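Local coordinates for putative acetyltransferase (Nocardia farcinica, PDB 3D9W), which probably transfers an acetyl group from acetyl-CoA to the nitrogen of arylamine substrates, at residues 93-107 and 116-128. Numbering follows the deposited sequence.
Sequences LERLGFGVTGHTGRV and PATHALLRVTTAD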
loop_
_atom_site.group_PDB
_atom_site.type_symbol
_atom_site.label_atom_id
_atom_site.label_comp_id
_atom_site.label_asym_id
_atom_site.label_seq_id
_atom_site.Cartn_x
_atom_site.Cartn_y
_atom_site.Cartn_z
ATOM N N LEU A 93 10.795 5.842 -8.077
ATOM C CA LEU A 93 10.735 5.235 -9.403
ATOM C C LEU A 93 11.148 6.242 -10.456
ATOM O O LEU A 93 12.027 5.977 -11.268
ATOM C CB LEU A 93 9.321 4.742 -9.705
ATOM C CG LEU A 93 8.848 3.549 -8.890
ATOM C CD1 LEU A 93 7.428 3.199 -9.285
ATOM C CD2 LEU A 93 9.773 2.380 -9.134
ATOM N N GLU A 94 10.507 7.402 -10.436
ATOM C CA GLU A 94 10.806 8.458 -11.391
ATOM C C GLU A 94 12.299 8.778 -11.339
ATOM O O GLU A 94 13.009 8.719 -12.349
ATOM C CB GLU A 94 9.994 9.702 -11.046
ATOM C CG GLU A 94 10.008 10.755 -12.112
ATOM C CD GLU A 94 9.043 11.870 -11.805
ATOM O OE1 GLU A 94 9.311 12.644 -10.863
ATOM O OE2 GLU A 94 8.004 11.967 -12.497
ATOM N N ARG A 95 12.767 9.105 -10.140
ATOM C CA ARG A 95 14.165 9.424 -9.930
ATOM C C ARG A 95 15.118 8.457 -10.621
ATOM O O ARG A 95 16.074 8.883 -11.261
ATOM C CB ARG A 95 14.461 9.470 -8.434
ATOM C CG ARG A 95 13.995 10.756 -7.801
ATOM C CD ARG A 95 14.703 11.935 -8.451
ATOM N NE ARG A 95 16.135 11.901 -8.161
ATOM C CZ ARG A 95 16.676 12.266 -7.003
ATOM N NH1 ARG A 95 15.911 12.708 -6.011
ATOM N NH2 ARG A 95 17.986 12.172 -6.830
ATOM N N LEU A 96 14.849 7.160 -10.497
ATOM C CA LEU A 96 15.704 6.148 -11.098
ATOM C C LEU A 96 15.531 6.011 -12.608
ATOM O O LEU A 96 16.137 5.138 -13.227
ATOM C CB LEU A 96 15.464 4.810 -10.413
ATOM C CG LEU A 96 15.612 4.899 -8.891
ATOM C CD1 LEU A 96 15.304 3.558 -8.250
ATOM C CD2 LEU A 96 17.013 5.340 -8.542
ATOM N N GLY A 97 14.715 6.878 -13.202
ATOM C CA GLY A 97 14.514 6.832 -14.642
ATOM C C GLY A 97 13.466 5.847 -15.125
ATOM O O GLY A 97 13.516 5.375 -16.259
ATOM N N PHE A 98 12.510 5.531 -14.267
ATOM C CA PHE A 98 11.447 4.610 -14.632
ATOM C C PHE A 98 10.292 5.347 -15.286
ATOM O O PHE A 98 10.157 6.564 -15.154
ATOM C CB PHE A 98 10.918 3.890 -13.396
ATOM C CG PHE A 98 11.723 2.699 -13.000
ATOM C CD1 PHE A 98 11.754 1.574 -13.810
ATOM C CD2 PHE A 98 12.428 2.687 -11.800
ATOM C CE1 PHE A 98 12.472 0.449 -13.436
ATOM C CE2 PHE A 98 13.154 1.562 -11.415
ATOM C CZ PHE A 98 13.174 0.439 -12.238
ATOM N N GLY A 99 9.461 4.591 -15.993
ATOM C CA GLY A 99 8.290 5.158 -16.630
ATOM C C GLY A 99 7.181 4.977 -15.619
ATOM O O GLY A 99 6.817 3.845 -15.296
ATOM N N VAL A 100 6.644 6.083 -15.111
ATOM C CA VAL A 100 5.595 6.007 -14.107
ATOM C C VAL A 100 4.314 6.736 -14.463
ATOM O O VAL A 100 4.322 7.920 -14.807
ATOM C CB VAL A 100 6.101 6.525 -12.755
ATOM C CG1 VAL A 100 4.988 6.474 -11.728
ATOM C CG2 VAL A 100 7.274 5.680 -12.298
ATOM N N THR A 101 3.215 5.995 -14.360
ATOM C CA THR A 101 1.878 6.496 -14.663
ATOM C C THR A 101 0.951 5.875 -13.615
ATOM O O THR A 101 1.152 4.742 -13.204
ATOM C CB THR A 101 1.475 6.082 -16.108
ATOM O OG1 THR A 101 0.122 6.462 -16.381
ATOM C CG2 THR A 101 1.633 4.603 -16.281
ATOM N N GLY A 102 -0.059 6.606 -13.170
ATOM C CA GLY A 102 -0.913 6.057 -12.137
ATOM C C GLY A 102 -2.275 5.525 -12.501
ATOM O O GLY A 102 -2.834 5.848 -13.539
ATOM N N HIS A 103 -2.798 4.689 -11.612
ATOM C CA HIS A 103 -4.120 4.082 -11.750
ATOM C C HIS A 103 -4.769 4.039 -10.369
ATOM O O HIS A 103 -4.104 4.195 -9.344
ATOM C CB HIS A 103 -4.039 2.648 -12.289
ATOM C CG HIS A 103 -3.535 2.538 -13.697
ATOM N ND1 HIS A 103 -3.780 3.495 -14.658
ATOM C CD2 HIS A 103 -2.861 1.544 -14.325
ATOM C CE1 HIS A 103 -3.281 3.095 -15.815
ATOM N NE2 HIS A 103 -2.719 1.913 -15.640
ATOM N N THR A 104 -6.077 3.832 -10.349
ATOM C CA THR A 104 -6.814 3.755 -9.101
ATOM C C THR A 104 -7.719 2.546 -9.148
ATOM O O THR A 104 -8.361 2.268 -10.158
ATOM C CB THR A 104 -7.682 4.991 -8.864
ATOM O OG1 THR A 104 -6.847 6.109 -8.553
ATOM C CG2 THR A 104 -8.620 4.751 -7.707
ATOM N N GLY A 105 -7.771 1.823 -8.043
ATOM C CA GLY A 105 -8.606 0.650 -7.996
ATOM C C GLY A 105 -9.652 0.739 -6.915
ATOM O O GLY A 105 -9.606 1.626 -6.058
ATOM N N ARG A 106 -10.607 -0.185 -6.974
ATOM C CA ARG A 106 -11.686 -0.274 -5.999
ATOM C C ARG A 106 -11.469 -1.566 -5.227
ATOM O O ARG A 106 -11.540 -2.655 -5.796
ATOM C CB ARG A 106 -13.050 -0.352 -6.686
ATOM C CG ARG A 106 -13.375 0.752 -7.649
ATOM C CD ARG A 106 -14.726 0.471 -8.275
ATOM N NE ARG A 106 -15.047 1.343 -9.403
ATOM C CZ ARG A 106 -15.355 2.629 -9.298
ATOM N NH1 ARG A 106 -15.386 3.221 -8.113
ATOM N NH2 ARG A 106 -15.656 3.318 -10.384
ATOM N N VAL A 107 -11.190 -1.456 -3.939
ATOM C CA VAL A 107 -11.003 -2.652 -3.155
ATOM C C VAL A 107 -12.370 -3.291 -2.982
ATOM O O VAL A 107 -13.379 -2.610 -2.847
ATOM C CB VAL A 107 -10.416 -2.350 -1.789
ATOM C CG1 VAL A 107 -10.155 -3.649 -1.056
ATOM C CG2 VAL A 107 -9.135 -1.558 -1.944
ATOM N N PRO A 116 -15.512 2.776 -3.358
ATOM C CA PRO A 116 -14.791 3.915 -3.922
ATOM C C PRO A 116 -13.490 3.538 -4.614
ATOM O O PRO A 116 -12.829 2.581 -4.219
ATOM C CB PRO A 116 -14.524 4.783 -2.702
ATOM C CG PRO A 116 -15.634 4.445 -1.795
ATOM C CD PRO A 116 -15.738 2.967 -1.919
ATOM N N ALA A 117 -13.122 4.290 -5.646
ATOM C CA ALA A 117 -11.858 4.045 -6.334
ATOM C C ALA A 117 -10.856 4.929 -5.591
ATOM O O ALA A 117 -10.610 6.077 -5.974
ATOM C CB ALA A 117 -11.947 4.450 -7.802
ATOM N N THR A 118 -10.291 4.388 -4.514
ATOM C CA THR A 118 -9.355 5.136 -3.694
ATOM C C THR A 118 -8.105 4.348 -3.328
ATOM O O THR A 118 -7.475 4.601 -2.298
ATOM C CB THR A 118 -10.050 5.606 -2.410
ATOM O OG1 THR A 118 -10.392 4.474 -1.607
ATOM C CG2 THR A 118 -11.328 6.363 -2.748
ATOM N N HIS A 119 -7.744 3.388 -4.173
ATOM C CA HIS A 119 -6.559 2.582 -3.915
ATOM C C HIS A 119 -5.452 2.819 -4.951
ATOM O O HIS A 119 -5.512 2.314 -6.074
ATOM C CB HIS A 119 -6.912 1.102 -3.882
ATOM C CG HIS A 119 -5.732 0.234 -3.618
ATOM N ND1 HIS A 119 -4.996 0.324 -2.456
ATOM C CD2 HIS A 119 -5.100 -0.671 -4.400
ATOM C CE1 HIS A 119 -3.958 -0.488 -2.536
ATOM N NE2 HIS A 119 -3.998 -1.102 -3.705
ATOM N N ALA A 120 -4.434 3.573 -4.546
ATOM C CA ALA A 120 -3.325 3.919 -5.418
ATOM C C ALA A 120 -2.583 2.728 -6.015
ATOM O O ALA A 120 -2.174 1.806 -5.305
ATOM C CB ALA A 120 -2.355 4.811 -4.667
ATOM N N LEU A 121 -2.413 2.757 -7.331
ATOM C CA LEU A 121 -1.702 1.703 -8.043
ATOM C C LEU A 121 -0.747 2.368 -9.008
ATOM O O LEU A 121 -0.999 3.481 -9.463
ATOM C CB LEU A 121 -2.673 0.805 -8.820
ATOM C CG LEU A 121 -3.555 -0.160 -8.010
ATOM C CD1 LEU A 121 -4.540 -0.872 -8.946
ATOM C CD2 LEU A 121 -2.682 -1.177 -7.253
ATOM N N LEU A 122 0.355 1.696 -9.313
ATOM C CA LEU A 122 1.335 2.248 -10.231
ATOM C C LEU A 122 1.608 1.333 -11.430
ATOM O O LEU A 122 1.938 0.157 -11.269
ATOM C CB LEU A 122 2.642 2.536 -9.488
ATOM C CG LEU A 122 2.581 3.518 -8.316
ATOM C CD1 LEU A 122 3.923 3.582 -7.592
ATOM C CD2 LEU A 122 2.193 4.894 -8.834
ATOM N N ARG A 123 1.440 1.893 -12.629
ATOM C CA ARG A 123 1.690 1.206 -13.902
ATOM C C ARG A 123 3.128 1.625 -14.238
ATOM O O ARG A 123 3.402 2.808 -14.488
ATOM C CB ARG A 123 0.705 1.714 -14.964
ATOM C CG ARG A 123 0.909 1.196 -16.382
ATOM C CD ARG A 123 0.162 2.084 -17.378
ATOM N NE ARG A 123 0.413 1.749 -18.775
ATOM C CZ ARG A 123 -0.371 0.954 -19.504
ATOM N NH1 ARG A 123 -1.461 0.412 -18.967
ATOM N NH2 ARG A 123 -0.077 0.705 -20.775
ATOM N N VAL A 124 4.042 0.657 -14.244
ATOM C CA VAL A 124 5.458 0.938 -14.479
ATOM C C VAL A 124 6.089 0.287 -15.717
ATOM O O VAL A 124 5.766 -0.850 -16.074
ATOM C CB VAL A 124 6.275 0.515 -13.228
ATOM C CG1 VAL A 124 7.708 1.007 -13.319
ATOM C CG2 VAL A 124 5.595 1.038 -11.985
ATOM N N THR A 125 7.011 1.013 -16.347
ATOM C CA THR A 125 7.721 0.532 -17.537
ATOM C C THR A 125 9.242 0.624 -17.354
ATOM O O THR A 125 9.763 1.668 -16.965
ATOM C CB THR A 125 7.338 1.357 -18.765
ATOM O OG1 THR A 125 7.763 2.714 -18.580
ATOM C CG2 THR A 125 5.833 1.317 -18.970
ATOM N N THR A 126 9.948 -0.469 -17.636
ATOM C CA THR A 126 11.396 -0.475 -17.483
ATOM C C THR A 126 12.098 -0.111 -18.782
ATOM O O THR A 126 11.453 0.175 -19.794
ATOM C CB THR A 126 11.927 -1.854 -17.001
ATOM O OG1 THR A 126 12.080 -2.750 -18.116
ATOM C CG2 THR A 126 10.972 -2.450 -15.972
ATOM N N ALA A 127 13.427 -0.133 -18.747
ATOM C CA ALA A 127 14.238 0.221 -19.907
ATOM C C ALA A 127 14.707 -0.999 -20.704
ATOM O O ALA A 127 15.418 -0.863 -21.705
ATOM C CB ALA A 127 15.441 1.038 -19.452
ATOM N N ASP A 128 14.294 -2.187 -20.269
ATOM C CA ASP A 128 14.690 -3.423 -20.927
ATOM C C ASP A 128 13.740 -3.807 -22.056
ATOM O O ASP A 128 14.161 -4.362 -23.078
ATOM C CB ASP A 128 14.739 -4.548 -19.899
ATOM C CG ASP A 128 15.347 -4.101 -18.574
ATOM O OD1 ASP A 128 16.518 -3.652 -18.568
ATOM O OD2 ASP A 128 14.644 -4.191 -17.536
#
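R123 lies against T101 CG2 and H103 NE2 on one face of an antiparallel strand pair. With CG anti to the backbone N (chi1 175°), its extended chain is laid beside T101, which points the same way, while the H103 ring crosses it with NE2 3.4 Å from R123 CD. The guanidinium stands at 80° to the imidazole plane, so the two flat groups do not stack. On the same face G99 and G105 have no side chain, and neighbours take up the room: T125 OG1 comes within 3.2 Å of G99 CA, and L121 CD1 lies 4.3 Å from G105 N. H119 continues this row; its CB meets V107 CG2 at 4.0 Å, and NE2 is bonded to D136.

The opposite face is apolar near V100, L122 and V124. L93, at the end of helix 82-95, sets CD1 against both L122 CD1 and V124 CG2, 3.9 Å from each. F98 offers its ring edge, in plane, to T125 O, with T126 CG2 also at the edge. The far end is more polar: T104 OG1 bonds Q198, and A117 CB sits over a face of the R106 guanidinium.

Four hydrogen-bonded pairs hold the backbones in register, from G99–T125 to G105–H119; R123 N to T101 O spans 2.9 Å. The strand axes lie at 123°, marking strong twist, and T118 and H119 both oppose G105 in a classic beta bulge. This is a twisted beta hairpin, strands 99-107 and 117-125, within the antiparallel sheet of the arylamine N-acetyltransferase fold.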